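Local atomic coordinates of UDP-galactopyranose mutase (Deinococcus radiodurans, PDB entry 3HDQ), a protein that probably interconverts UDP-galactopyranose and UDP-galactofuranose with the help of a bound FAD, which lies next to the sugar-nucleotide substrate in this structure. Residues A[31-36]-A[253-258]; A[77-82]-A[279-284]; A[304-309]-A[322-327]. All coordinates share one frame; numbering follows the deposited sequence.

The three contacts follow the FAD from its adenine end toward the substrate. Contact 1 is core: two neighbouring parallel strands of the Rossmann-type sheet, joined by backbone bonds and apolar side chains, with adenosine at their C-terminal ends. Contacts 2 and 3 belong together, their centres about 8 Å apart, because strands 274-284 and 320-336 are neighbours in the mixed sheet. Contact 2 is partly buried and rests on two aromatic side chains laid against a loop. Contact 3 is a buried antiparallel pairing whose salt bridge faces the substrate. Contact 1 lies far from both, its centre about 31 Å from that of contact 2 and 33 Å from that of contact 3.

Contact 1: A[31-36]-A[253-258]; sequences DYLIVG and QHMIYT. With FAD (flavin-adenine dinucleotide), chain L.
Strands 32-35 and 254-257 run parallel, their axes 4.6 Å apart, and backbone bonds hold them together. His254 O accepts from Leu33 N, Leu33 O from Ile256 N, and Ile256 O from Val35 N, the last bond almost straight at 174°. Beyond the regular pairing, Thr258 OG1 donates to Val35 O over 2.6 Å, in the carbonyl plane and on a lone pair. Its hydroxyl is set between backbone N and carbonyl carbon (chi1 75°), and threonine suits the strand end because its side chain can take up a carbonyl there; Thr258 N adds a weak bond to the same oxygen.

Side-chain packing covers both faces. On one, Leu33 and Met255 lie alongside each other, Leu33 CD2 3.7 Å from Met255 CE, while Val35 CG2 crosses to Met255 SD and Val35 CB meets Tyr257 CD1. On the other, Ile34 CG1 packs beside Ile256 CB, and the Tyr32 ring, inclined at 61° to that of His254, has its CE1 3.7 Å from His254 CD2. Branched residues suit both the extended backbone and these closely packed faces.

The cofactor meets the C-terminal ends. Val35 CG1 touches the adenine at FAD N1A (3.5 Å), and Gly36 CA comes to 3.2 Å from the ribose oxygen FAD O4B. Gly36 has to be glycine: a CB would clash with Thr258 OG1 and, at these backbone angles, would also press on the carbonyl oxygen of Val35. Its place is consistent with that of the first glycine of a Rossmann GxGxxG motif.

Strand 55-58 flanks 31-36 on the side away from 253-258, hydrogen-bonding to Tyr32, Ile34 and Gly36. Helix 39-50 covers the face of Ile34 and Ile256, resting Leu48 on Tyr32 and Ile256 and Ala45 on Ile34.

Contact 2: A[77-82]-A[279-284]; sequences VLIHPY and FRHETH
This is a side-chain-to-loop contact, in which two aromatic residues of strand 274-284, the edge strand of the mixed sheet, lean on the loop 80-82 that follows the short strand 78-79. It joins that mixed sheet to a part of the chain belonging to the Rossmann-like family region, which here helps to hold FAD. The two segments do not pair as strands; Phe279 and His281, alternate residues and so on the same side of their strand, carry the contact.

Phe279 offers a ring face. Tyr82 CA sits over it, 3.8 Å from the Phe279 ring centroid and 21° off the normal, a CH-pi contact, and Pro81 O lies above the same face toward the rim. Farther out along the ring, Phe279 CZ comes to 3.3 Å from Tyr82 O and to 4.0 Å from Tyr82 CB. With CG anti to its carbonyl carbon (chi1 -53°), the ring is carried out against the loop. A flat ring suits this place because it can lie along a length of backbone. An alanine here would remove the ring and is likely to strip the 81-82 backbone of its support, opening a gap next to Tyr82 close to the FAD.

The surroundings tie the loop to the cofactor site: Tyr82 touches FAD, its hydroxyl bonds His63 and its ring makes a cation-pi contact with Arg61, while His80 ND1 is bonded to His85 N.

His281, by contrast, works through its edge. Ile79 CD1 approaches the ring obliquely, 4.1 Å from His281 ND1, and His281 CE1 lies 3.5 Å from His80 O. His281 NE2 donates to Pro81 O at 3.1 Å, the oxygen in the imidazole plane but the nitrogen tilted 33° from the carbonyl plane.

Contact 3: A[304-309]-A[322-327]; sequences TRVSEF and VVYEYP. With GDU (galactose-uridine-5'-diphosphate), chain K.
Arg305 starts with CG between its backbone N and carbonyl carbon (chi1 55°) and then runs extended to NE, while Glu325 sets CG anti to its carbonyl carbon and stretches out beyond. The two side chains thus rise from the same sheet face and cross, and Arg305 grips the carboxylate side-on with two nitrogens. Arg305 NE meets Glu325 OE1 at 2.7 Å from above the carboxylate plane, whereas Arg305 NH2 reaches the syn lone pair of Glu325 OE2 at 3.1 Å; the two flat groups are turned 47° apart. Water 1 donates to Glu325 OE1 and to Val323 O and is also bonded to Ser307 OG, which has a second partner in Thr294.

Beneath lies an antiparallel pairing of strands 305-308 and 322-327, closed by the bonds Ser307 N to Val323 O and Val323 N to Ser307 O, with Glu325 N to Arg305 O and Thr304 N to Glu325 O extending it. On the opposite face Val306 CG1 stands over the centre of the Tyr324 ring, 3.4 Å from the centroid. Valine fits there, since one methyl fills the ring face while the other, Val306 CG2, touches Tyr324 CE1. On the salt-bridge face Phe309 CZ packs on Val323 CG1 (3.6 Å).

Arg305 NH1 makes the main bond of this contact to the substrate. It donates to the diphosphate oxygen GDU O3B over 2.9 Å, nearly straight at 167°, and Arg305 NH2 adds weak bonds to GDU O3B and GDU O1B. Tyr179 and Asn296 also touch this side chain.

An arginine suits this spot because one planar group can serve two anions. Glu325, which touches the FAD and is second shell to the sugar nucleotide, fixes the guanidinium's rotation, leaving NH1 aimed at the oxygen that joins sugar to phosphate.

Contact 1: A[31-36]-A[253-258]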
loop_
_atom_site.group_PDB
_atom_site.type_symbol
_atom_site.label_atom_id
_atom_site.label_comp_id
_atom_site.label_asym_id
_atom_site.label_seq_id
_atom_site.Cartn_x
_atom_site.Cartn_y
_atom_site.Cartn_z
ATOM N N ASP A 31 5.872 15.966 19.955
ATOM C CA ASP A 31 4.909 16.963 20.398
ATOM C C ASP A 31 3.518 16.328 20.502
ATOM O O ASP A 31 2.742 16.656 21.402
ATOM C CB ASP A 31 4.902 18.164 19.445
ATOM C CG ASP A 31 6.254 18.855 19.368
ATOM O OD1 ASP A 31 6.616 19.548 20.341
ATOM O OD2 ASP A 31 6.957 18.711 18.340
ATOM N N TYR A 32 3.213 15.414 19.582
ATOM C CA TYR A 32 1.916 14.736 19.565
ATOM C C TYR A 32 2.028 13.272 19.190
ATOM O O TYR A 32 2.657 12.920 18.184
ATOM C CB TYR A 32 0.968 15.391 18.564
ATOM C CG TYR A 32 0.549 16.787 18.904
ATOM C CD1 TYR A 32 -0.631 17.025 19.588
ATOM C CD2 TYR A 32 1.312 17.872 18.512
ATOM C CE1 TYR A 32 -1.033 18.308 19.890
ATOM C CE2 TYR A 32 0.920 19.159 18.804
ATOM C CZ TYR A 32 -0.251 19.374 19.501
ATOM O OH TYR A 32 -0.652 20.661 19.804
ATOM N N LEU A 33 1.414 12.425 20.005
ATOM C CA LEU A 33 1.153 11.049 19.623
ATOM C C LEU A 33 -0.289 11.046 19.124
ATOM O O LEU A 33 -1.202 11.456 19.847
ATOM C CB LEU A 33 1.305 10.123 20.828
ATOM C CG LEU A 33 0.734 8.707 20.767
ATOM C CD1 LEU A 33 1.352 7.946 19.625
ATOM C CD2 LEU A 33 0.998 7.983 22.090
ATOM N N ILE A 34 -0.490 10.629 17.880
ATOM C CA ILE A 34 -1.829 10.579 17.309
ATOM C C ILE A 34 -2.279 9.132 17.117
ATOM O O ILE A 34 -1.642 8.357 16.409
ATOM C CB ILE A 34 -1.890 11.338 15.985
ATOM C CG1 ILE A 34 -1.472 12.791 16.197
ATOM C CG2 ILE A 34 -3.278 11.294 15.409
ATOM C CD1 ILE A 34 -1.668 13.655 14.954
ATOM N N VAL A 35 -3.369 8.769 17.783
ATOM C CA VAL A 35 -3.873 7.397 17.752
ATOM C C VAL A 35 -4.965 7.251 16.698
ATOM O O VAL A 35 -6.055 7.821 16.832
ATOM C CB VAL A 35 -4.415 6.961 19.130
ATOM C CG1 VAL A 35 -4.606 5.444 19.173
ATOM C CG2 VAL A 35 -3.473 7.419 20.251
ATOM N N GLY A 36 -4.652 6.495 15.647
ATOM C CA GLY A 36 -5.551 6.298 14.517
ATOM C C GLY A 36 -5.143 7.111 13.299
ATOM O O GLY A 36 -4.907 8.312 13.412
ATOM N N GLN A 253 4.302 14.720 24.208
ATOM C CA GLN A 253 3.784 15.844 24.983
ATOM C C GLN A 253 2.254 15.939 25.003
ATOM O O GLN A 253 1.662 16.353 26.001
ATOM C CB GLN A 253 4.370 17.159 24.466
ATOM C CG GLN A 253 5.866 17.269 24.661
ATOM C CD GLN A 253 6.255 17.083 26.115
ATOM O OE1 GLN A 253 6.010 17.962 26.949
ATOM N NE2 GLN A 253 6.859 15.934 26.434
ATOM N N HIS A 254 1.616 15.581 23.894
ATOM C CA HIS A 254 0.163 15.619 23.822
ATOM C C HIS A 254 -0.373 14.454 22.995
ATOM O O HIS A 254 0.277 14.012 22.056
ATOM C CB HIS A 254 -0.325 16.951 23.243
ATOM C CG HIS A 254 -1.785 17.195 23.464
ATOM N ND1 HIS A 254 -2.268 17.913 24.536
ATOM C CD2 HIS A 254 -2.872 16.784 22.763
ATOM C CE1 HIS A 254 -3.589 17.949 24.479
ATOM N NE2 HIS A 254 -3.977 17.267 23.417
ATOM N N MET A 255 -1.547 13.951 23.365
ATOM C CA MET A 255 -2.174 12.850 22.642
ATOM C C MET A 255 -3.458 13.285 21.938
ATOM O O MET A 255 -4.280 14.024 22.500
ATOM C CB MET A 255 -2.468 11.649 23.560
ATOM C CG MET A 255 -3.189 10.525 22.825
ATOM S SD MET A 255 -3.690 9.072 23.775
ATOM C CE MET A 255 -2.103 8.281 24.022
ATOM N N ILE A 256 -3.603 12.832 20.696
ATOM C CA ILE A 256 -4.846 12.969 19.955
ATOM C C ILE A 256 -5.388 11.561 19.750
ATOM O O ILE A 256 -4.741 10.740 19.117
ATOM C CB ILE A 256 -4.627 13.711 18.617
ATOM C CG1 ILE A 256 -4.208 15.159 18.902
ATOM C CG2 ILE A 256 -5.898 13.698 17.761
ATOM C CD1 ILE A 256 -4.085 16.023 17.690
ATOM N N TYR A 257 -6.555 11.277 20.327
ATOM C CA TYR A 257 -7.135 9.937 20.289
ATOM C C TYR A 257 -8.369 9.902 19.374
ATOM O O TYR A 257 -9.250 10.761 19.478
ATOM C CB TYR A 257 -7.473 9.449 21.720
ATOM C CG TYR A 257 -8.071 8.053 21.792
ATOM C CD1 TYR A 257 -7.266 6.924 21.756
ATOM C CD2 TYR A 257 -9.447 7.868 21.896
ATOM C CE1 TYR A 257 -7.817 5.647 21.808
ATOM C CE2 TYR A 257 -10.003 6.615 21.962
ATOM C CZ TYR A 257 -9.192 5.502 21.911
ATOM O OH TYR A 257 -9.760 4.238 21.977
ATOM N N THR A 258 -8.417 8.923 18.471
ATOM C CA THR A 258 -9.520 8.814 17.509
ATOM C C THR A 258 -10.175 7.424 17.545
ATOM O O THR A 258 -10.985 7.081 16.688
ATOM C CB THR A 258 -9.088 9.186 16.061
ATOM O OG1 THR A 258 -8.299 8.137 15.478
ATOM C CG2 THR A 258 -8.293 10.503 16.048
HETATM P PA FAD L . -11.679 5.734 11.573
HETATM O O1A FAD L . -11.608 5.532 10.176
HETATM O O2A FAD L . -12.457 4.717 12.151
HETATM O O5B FAD L . -10.225 5.663 12.096
HETATM C C5B FAD L . -9.869 5.563 13.423
HETATM C C4B FAD L . -8.631 4.729 13.483
HETATM O O4B FAD L . -8.209 4.599 14.793
HETATM C C3B FAD L . -8.948 3.333 13.006
HETATM O O3B FAD L . -8.259 2.987 11.852
HETATM C C2B FAD L . -8.532 2.453 14.137
HETATM O O2B FAD L . -7.860 1.358 13.646
HETATM C C1B FAD L . -7.655 3.350 14.959
HETATM N N9A FAD L . -7.590 2.909 16.349
HETATM C C8A FAD L . -8.592 2.693 17.209
HETATM N N7A FAD L . -8.114 2.292 18.359
HETATM C C5A FAD L . -6.795 2.238 18.265
HETATM C C6A FAD L . -5.791 1.887 19.140
HETATM N N6A FAD L . -6.048 1.674 20.385
HETATM N N1A FAD L . -4.500 1.928 18.752
HETATM C C2A FAD L . -4.189 2.298 17.493
HETATM N N3A FAD L . -5.172 2.641 16.636
HETATM C C4A FAD L . -6.452 2.605 17.000
HETATM N N1 FAD L . -18.566 8.448 4.852
HETATM C C2 FAD L . -18.857 9.205 3.789
HETATM O O2 FAD L . -18.664 10.383 3.792
HETATM N N3 FAD L . -19.367 8.607 2.707
HETATM C C4 FAD L . -19.576 7.269 2.693
HETATM O O4 FAD L . -20.027 6.726 1.741
HETATM C C4X FAD L . -19.289 6.531 3.781
HETATM N N5 FAD L . -19.519 5.202 3.760
HETATM C C5X FAD L . -19.227 4.463 4.848
HETATM C C6 FAD L . -19.452 3.108 4.812
HETATM C C7 FAD L . -19.157 2.346 5.907
HETATM C C7M FAD L . -19.400 0.893 5.888
HETATM C C8 FAD L . -18.629 2.925 7.025
HETATM C C8M FAD L . -18.337 2.055 8.189
HETATM C C9 FAD L . -18.396 4.285 7.055
HETATM C C9A FAD L . -18.699 5.067 5.969
HETATM N N10 FAD L . -18.468 6.412 5.975
HETATM C C10 FAD L . -18.776 7.129 4.875
HETATM C "C1'" FAD L . -18.013 7.121 7.198
HETATM C "C2'" FAD L . -16.509 7.194 7.328
HETATM O "O2'" FAD L . -16.068 5.888 7.423
HETATM C "C3'" FAD L . -16.048 7.943 8.574
HETATM O "O3'" FAD L . -16.374 9.262 8.603
HETATM C "C4'" FAD L . -14.571 8.095 8.572
HETATM O "O4'" FAD L . -14.103 6.989 7.864
HETATM C "C5'" FAD L . -14.110 8.143 9.999
HETATM O "O5'" FAD L . -12.865 8.702 10.199
HETATM P P FAD L . -12.198 8.553 11.592
HETATM O O1P FAD L . -10.854 8.971 11.509
HETATM O O2P FAD L . -12.901 9.401 12.477
HETATM O O3P FAD L . -12.342 7.067 12.045
#

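Contact 2: A[77-82]-A[279-284]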
loop_
_atom_site.group_PDB
_atom_site.type_symbol
_atom_site.label_atom_id
_atom_site.label_comp_id
_atom_site.label_asym_id
_atom_site.label_seq_id
_atom_site.Cartn_x
_atom_site.Cartn_y
_atom_site.Cartn_z
ATOM N N VAL A 77 -8.669 -5.235 -9.076
ATOM C CA VAL A 77 -9.746 -4.250 -8.994
ATOM C C VAL A 77 -9.584 -3.380 -7.741
ATOM O O VAL A 77 -9.387 -3.891 -6.648
ATOM C CB VAL A 77 -11.144 -4.923 -8.991
ATOM C CG1 VAL A 77 -12.252 -3.865 -8.890
ATOM C CG2 VAL A 77 -11.332 -5.772 -10.241
ATOM N N LEU A 78 -9.645 -2.065 -7.913
ATOM C CA LEU A 78 -9.603 -1.133 -6.791
ATOM C C LEU A 78 -10.867 -1.257 -5.941
ATOM O O LEU A 78 -11.960 -1.026 -6.437
ATOM C CB LEU A 78 -9.466 0.297 -7.314
ATOM C CG LEU A 78 -9.318 1.425 -6.289
ATOM C CD1 LEU A 78 -8.059 1.239 -5.428
ATOM C CD2 LEU A 78 -9.293 2.764 -7.003
ATOM N N ILE A 79 -10.720 -1.634 -4.669
ATOM C CA ILE A 79 -11.870 -1.838 -3.777
ATOM C C ILE A 79 -11.735 -1.096 -2.453
ATOM O O ILE A 79 -10.664 -0.575 -2.112
ATOM C CB ILE A 79 -12.032 -3.311 -3.396
ATOM C CG1 ILE A 79 -10.820 -3.742 -2.555
ATOM C CG2 ILE A 79 -12.226 -4.162 -4.636
ATOM C CD1 ILE A 79 -10.945 -5.068 -1.889
ATOM N N HIS A 80 -12.830 -1.059 -1.703
ATOM C CA HIS A 80 -12.805 -0.555 -0.326
ATOM C C HIS A 80 -13.046 -1.714 0.633
ATOM O O HIS A 80 -14.173 -2.201 0.760
ATOM C CB HIS A 80 -13.874 0.517 -0.111
ATOM C CG HIS A 80 -13.858 1.605 -1.140
ATOM N ND1 HIS A 80 -14.815 2.597 -1.190
ATOM C CD2 HIS A 80 -13.008 1.849 -2.168
ATOM C CE1 HIS A 80 -14.551 3.411 -2.198
ATOM N NE2 HIS A 80 -13.459 2.979 -2.807
ATOM N N PRO A 81 -11.989 -2.172 1.308
ATOM C CA PRO A 81 -12.149 -3.335 2.193
ATOM C C PRO A 81 -13.247 -3.160 3.250
ATOM O O PRO A 81 -13.823 -4.170 3.652
ATOM C CB PRO A 81 -10.773 -3.474 2.864
ATOM C CG PRO A 81 -9.818 -2.801 1.902
ATOM C CD PRO A 81 -10.606 -1.668 1.276
ATOM N N TYR A 82 -13.539 -1.931 3.676
ATOM C CA TYR A 82 -14.520 -1.721 4.756
ATOM C C TYR A 82 -15.844 -1.119 4.297
ATOM O O TYR A 82 -16.475 -0.342 5.030
ATOM C CB TYR A 82 -13.937 -0.849 5.876
ATOM C CG TYR A 82 -12.587 -1.313 6.350
ATOM C CD1 TYR A 82 -11.420 -0.721 5.874
ATOM C CD2 TYR A 82 -12.470 -2.350 7.269
ATOM C CE1 TYR A 82 -10.173 -1.154 6.289
ATOM C CE2 TYR A 82 -11.219 -2.789 7.704
ATOM C CZ TYR A 82 -10.073 -2.190 7.200
ATOM O OH TYR A 82 -8.830 -2.616 7.617
ATOM N N PHE A 279 -17.883 -8.028 6.091
ATOM C CA PHE A 279 -17.869 -7.770 4.661
ATOM C C PHE A 279 -17.537 -9.030 3.897
ATOM O O PHE A 279 -16.553 -9.693 4.196
ATOM C CB PHE A 279 -16.830 -6.697 4.320
ATOM C CG PHE A 279 -16.970 -5.435 5.123
ATOM C CD1 PHE A 279 -16.204 -5.235 6.261
ATOM C CD2 PHE A 279 -17.868 -4.455 4.744
ATOM C CE1 PHE A 279 -16.320 -4.074 7.005
ATOM C CE2 PHE A 279 -18.001 -3.286 5.480
ATOM C CZ PHE A 279 -17.225 -3.092 6.614
ATOM N N ARG A 280 -18.361 -9.369 2.913
ATOM C CA ARG A 280 -18.029 -10.471 2.037
ATOM C C ARG A 280 -17.759 -9.971 0.621
ATOM O O ARG A 280 -18.651 -9.494 -0.088
ATOM C CB ARG A 280 -19.090 -11.573 2.091
ATOM C CG ARG A 280 -18.945 -12.423 3.340
ATOM C CD ARG A 280 -20.085 -13.395 3.526
ATOM N NE ARG A 280 -20.319 -13.642 4.945
ATOM C CZ ARG A 280 -21.245 -14.463 5.423
ATOM N NH1 ARG A 280 -22.032 -15.138 4.593
ATOM N NH2 ARG A 280 -21.382 -14.613 6.733
ATOM N N HIS A 281 -16.492 -10.066 0.232
ATOM C CA HIS A 281 -16.018 -9.608 -1.071
ATOM C C HIS A 281 -16.082 -10.707 -2.128
ATOM O O HIS A 281 -15.764 -11.864 -1.853
ATOM C CB HIS A 281 -14.580 -9.091 -0.944
ATOM C CG HIS A 281 -14.464 -7.838 -0.133
ATOM N ND1 HIS A 281 -14.572 -6.578 -0.686
ATOM C CD2 HIS A 281 -14.261 -7.651 1.196
ATOM C CE1 HIS A 281 -14.438 -5.670 0.267
ATOM N NE2 HIS A 281 -14.247 -6.296 1.419
ATOM N N GLU A 282 -16.492 -10.346 -3.337
ATOM C CA GLU A 282 -16.545 -11.303 -4.443
ATOM C C GLU A 282 -16.050 -10.664 -5.729
ATOM O O GLU A 282 -16.219 -9.467 -5.947
ATOM C CB GLU A 282 -17.971 -11.837 -4.652
ATOM C CG GLU A 282 -18.493 -12.723 -3.514
ATOM C CD GLU A 282 -19.960 -13.132 -3.694
ATOM O OE1 GLU A 282 -20.442 -13.116 -4.852
ATOM O OE2 GLU A 282 -20.621 -13.470 -2.676
ATOM N N THR A 283 -15.436 -11.471 -6.583
ATOM C CA THR A 283 -15.071 -11.018 -7.914
ATOM C C THR A 283 -15.766 -11.899 -8.940
ATOM O O THR A 283 -15.725 -13.121 -8.847
ATOM C CB THR A 283 -13.549 -11.074 -8.144
ATOM O OG1 THR A 283 -12.888 -10.249 -7.174
ATOM C CG2 THR A 283 -13.204 -10.599 -9.562
ATOM N N HIS A 284 -16.402 -11.270 -9.919
ATOM C CA HIS A 284 -17.171 -11.987 -10.915
ATOM C C HIS A 284 -16.580 -11.741 -12.281
ATOM O O HIS A 284 -16.049 -10.663 -12.552
ATOM C CB HIS A 284 -18.628 -11.535 -10.886
ATOM C CG HIS A 284 -19.352 -11.957 -9.651
ATOM N ND1 HIS A 284 -19.527 -11.121 -8.568
ATOM C CD2 HIS A 284 -19.926 -13.135 -9.314
ATOM C CE1 HIS A 284 -20.189 -11.763 -7.624
ATOM N NE2 HIS A 284 -20.444 -12.987 -8.051
#

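Contact 3: A[304-309]-A[322-327]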
loop_
_atom_site.group_PDB
_atom_site.type_symbol
_atom_site.label_atom_id
_atom_site.label_comp_id
_atom_site.label_asym_id
_atom_site.label_seq_id
_atom_site.Cartn_x
_atom_site.Cartn_y
_atom_site.Cartn_z
ATOM N N THR A 304 -27.472 -6.094 4.140
ATOM C CA THR A 304 -28.180 -4.841 3.944
ATOM C C THR A 304 -28.040 -4.335 2.515
ATOM O O THR A 304 -28.973 -3.753 1.978
ATOM C CB THR A 304 -27.652 -3.752 4.895
ATOM O OG1 THR A 304 -26.219 -3.783 4.898
ATOM C CG2 THR A 304 -28.177 -3.968 6.316
ATOM N N ARG A 305 -26.869 -4.540 1.911
ATOM C CA ARG A 305 -26.608 -4.012 0.576
ATOM C C ARG A 305 -25.431 -4.686 -0.137
ATOM O O ARG A 305 -24.613 -5.366 0.491
ATOM C CB ARG A 305 -26.394 -2.496 0.632
ATOM C CG ARG A 305 -25.313 -2.071 1.589
ATOM C CD ARG A 305 -25.129 -0.562 1.639
ATOM N NE ARG A 305 -24.114 -0.246 2.638
ATOM C CZ ARG A 305 -23.994 0.914 3.274
ATOM N NH1 ARG A 305 -24.828 1.922 3.021
ATOM N NH2 ARG A 305 -23.033 1.060 4.176
ATOM N N VAL A 306 -25.385 -4.499 -1.456
ATOM C CA VAL A 306 -24.262 -4.896 -2.297
ATOM C C VAL A 306 -23.794 -3.672 -3.037
ATOM O O VAL A 306 -24.608 -2.931 -3.582
ATOM C CB VAL A 306 -24.668 -5.852 -3.436
ATOM C CG1 VAL A 306 -23.524 -6.824 -3.755
ATOM C CG2 VAL A 306 -25.956 -6.552 -3.141
ATOM N N SER A 307 -22.485 -3.491 -3.108
ATOM C CA SER A 307 -21.916 -2.377 -3.840
ATOM C C SER A 307 -20.912 -2.883 -4.861
ATOM O O SER A 307 -20.259 -3.914 -4.647
ATOM C CB SER A 307 -21.273 -1.373 -2.882
ATOM O OG SER A 307 -22.246 -0.863 -1.988
ATOM N N GLU A 308 -20.804 -2.159 -5.976
ATOM C CA GLU A 308 -19.919 -2.550 -7.078
ATOM C C GLU A 308 -18.945 -1.420 -7.354
ATOM O O GLU A 308 -19.323 -0.363 -7.859
ATOM C CB GLU A 308 -20.721 -2.876 -8.341
ATOM C CG GLU A 308 -19.880 -3.407 -9.489
ATOM C CD GLU A 308 -20.723 -3.823 -10.685
ATOM O OE1 GLU A 308 -20.195 -4.539 -11.565
ATOM O OE2 GLU A 308 -21.909 -3.430 -10.743
ATOM N N PHE A 309 -17.685 -1.660 -7.019
ATOM C CA PHE A 309 -16.709 -0.591 -6.927
ATOM C C PHE A 309 -16.413 0.155 -8.218
ATOM O O PHE A 309 -16.125 1.353 -8.175
ATOM C CB PHE A 309 -15.436 -1.123 -6.285
ATOM C CG PHE A 309 -15.621 -1.469 -4.843
ATOM C CD1 PHE A 309 -15.562 -2.783 -4.414
ATOM C CD2 PHE A 309 -15.913 -0.471 -3.917
ATOM C CE1 PHE A 309 -15.754 -3.096 -3.081
ATOM C CE2 PHE A 309 -16.118 -0.776 -2.586
ATOM C CZ PHE A 309 -16.043 -2.087 -2.166
ATOM N N VAL A 322 -17.319 -6.876 -6.051
ATOM C CA VAL A 322 -18.417 -6.365 -5.246
ATOM C C VAL A 322 -18.238 -6.760 -3.783
ATOM O O VAL A 322 -17.486 -7.689 -3.466
ATOM C CB VAL A 322 -19.774 -6.921 -5.735
ATOM C CG1 VAL A 322 -19.987 -6.595 -7.192
ATOM C CG2 VAL A 322 -19.852 -8.430 -5.500
ATOM N N VAL A 323 -18.946 -6.055 -2.902
ATOM C CA VAL A 323 -18.972 -6.385 -1.486
ATOM C C VAL A 323 -20.404 -6.437 -0.942
ATOM O O VAL A 323 -21.224 -5.554 -1.227
ATOM C CB VAL A 323 -18.148 -5.379 -0.648
ATOM C CG1 VAL A 323 -18.764 -3.981 -0.721
ATOM C CG2 VAL A 323 -18.051 -5.854 0.794
ATOM N N TYR A 324 -20.682 -7.483 -0.168
ATOM C CA TYR A 324 -21.922 -7.634 0.597
ATOM C C TYR A 324 -21.663 -7.333 2.076
ATOM O O TYR A 324 -20.748 -7.896 2.672
ATOM C CB TYR A 324 -22.436 -9.069 0.483
ATOM C CG TYR A 324 -22.899 -9.447 -0.912
ATOM C CD1 TYR A 324 -24.240 -9.383 -1.257
ATOM C CD2 TYR A 324 -21.992 -9.875 -1.877
ATOM C CE1 TYR A 324 -24.667 -9.729 -2.524
ATOM C CE2 TYR A 324 -22.411 -10.226 -3.154
ATOM C CZ TYR A 324 -23.750 -10.150 -3.469
ATOM O OH TYR A 324 -24.185 -10.483 -4.728
ATOM N N GLU A 325 -22.472 -6.456 2.666
ATOM C CA GLU A 325 -22.328 -6.108 4.077
ATOM C C GLU A 325 -23.342 -6.803 4.988
ATOM O O GLU A 325 -24.554 -6.676 4.806
ATOM C CB GLU A 325 -22.461 -4.601 4.284
ATOM C CG GLU A 325 -21.368 -3.770 3.690
ATOM C CD GLU A 325 -21.722 -2.301 3.715
ATOM O OE1 GLU A 325 -21.879 -1.722 2.623
ATOM O OE2 GLU A 325 -21.872 -1.733 4.821
ATOM N N TYR A 326 -22.831 -7.507 5.990
ATOM C CA TYR A 326 -23.674 -8.102 7.022
ATOM C C TYR A 326 -23.500 -7.364 8.358
ATOM O O TYR A 326 -22.405 -7.329 8.915
ATOM C CB TYR A 326 -23.324 -9.581 7.201
ATOM C CG TYR A 326 -23.451 -10.417 5.941
ATOM C CD1 TYR A 326 -22.554 -10.267 4.886
ATOM C CD2 TYR A 326 -24.460 -11.367 5.812
ATOM C CE1 TYR A 326 -22.668 -11.035 3.729
ATOM C CE2 TYR A 326 -24.583 -12.143 4.658
ATOM C CZ TYR A 326 -23.684 -11.975 3.621
ATOM O OH TYR A 326 -23.801 -12.745 2.476
ATOM N N PRO A 327 -24.584 -6.772 8.875
ATOM C CA PRO A 327 -24.580 -6.113 10.191
ATOM C C PRO A 327 -24.174 -7.079 11.296
ATOM O O PRO A 327 -24.667 -8.207 11.320
ATOM C CB PRO A 327 -26.042 -5.703 10.385
ATOM C CG PRO A 327 -26.599 -5.616 8.996
ATOM C CD PRO A 327 -25.897 -6.705 8.220
HETATM N N1 GDU K . -32.158 3.584 5.779
HETATM C C2 GDU K . -33.032 2.771 5.405
HETATM N N3 GDU K . -33.353 2.189 4.329
HETATM C C4 GDU K . -32.547 2.504 3.300
HETATM C C5 GDU K . -31.442 3.459 3.553
HETATM C C6 GDU K . -31.289 3.957 4.796
HETATM O O2 GDU K . -33.887 2.390 6.474
HETATM O O4 GDU K . -32.703 1.995 2.192
HETATM C C1D GDU K . -32.019 4.063 7.124
HETATM C C2D GDU K . -31.287 3.167 8.151
HETATM O O2D GDU K . -31.713 3.407 9.487
HETATM C C3D GDU K . -29.852 3.592 7.918
HETATM C C4D GDU K . -30.057 5.106 7.888
HETATM O O4D GDU K . -31.307 5.312 7.223
HETATM O O3D GDU K . -29.003 3.149 8.973
HETATM C C5D GDU K . -28.871 5.939 7.427
HETATM O O5D GDU K . -28.669 5.532 6.062
HETATM P PA GDU K . -27.228 5.526 5.375
HETATM O O1A GDU K . -27.424 5.371 3.906
HETATM O O2A GDU K . -26.593 6.826 5.643
HETATM O O3A GDU K . -26.384 4.274 5.868
HETATM P PB GDU K . -24.801 4.268 5.897
HETATM O O1B GDU K . -24.528 2.922 6.455
HETATM O O2B GDU K . -24.140 5.252 6.789
HETATM O O3B GDU K . -24.129 4.299 4.439
HETATM C "C1'" GDU K . -22.803 4.611 3.966
HETATM C "C2'" GDU K . -22.680 6.139 3.792
HETATM C "C3'" GDU K . -23.931 6.576 2.995
HETATM C "C4'" GDU K . -23.797 6.005 1.551
HETATM C "C5'" GDU K . -23.543 4.474 1.647
HETATM C "C6'" GDU K . -23.106 3.831 0.300
HETATM O "O2'" GDU K . -22.532 6.809 5.058
HETATM O "O3'" GDU K . -24.024 8.019 3.020
HETATM O "O4'" GDU K . -22.700 6.683 0.904
HETATM O "O5'" GDU K . -22.650 3.966 2.678
HETATM O "O6'" GDU K . -24.201 3.184 -0.391
HETATM O O HOH W 1 -21.980 -2.896 0.093
#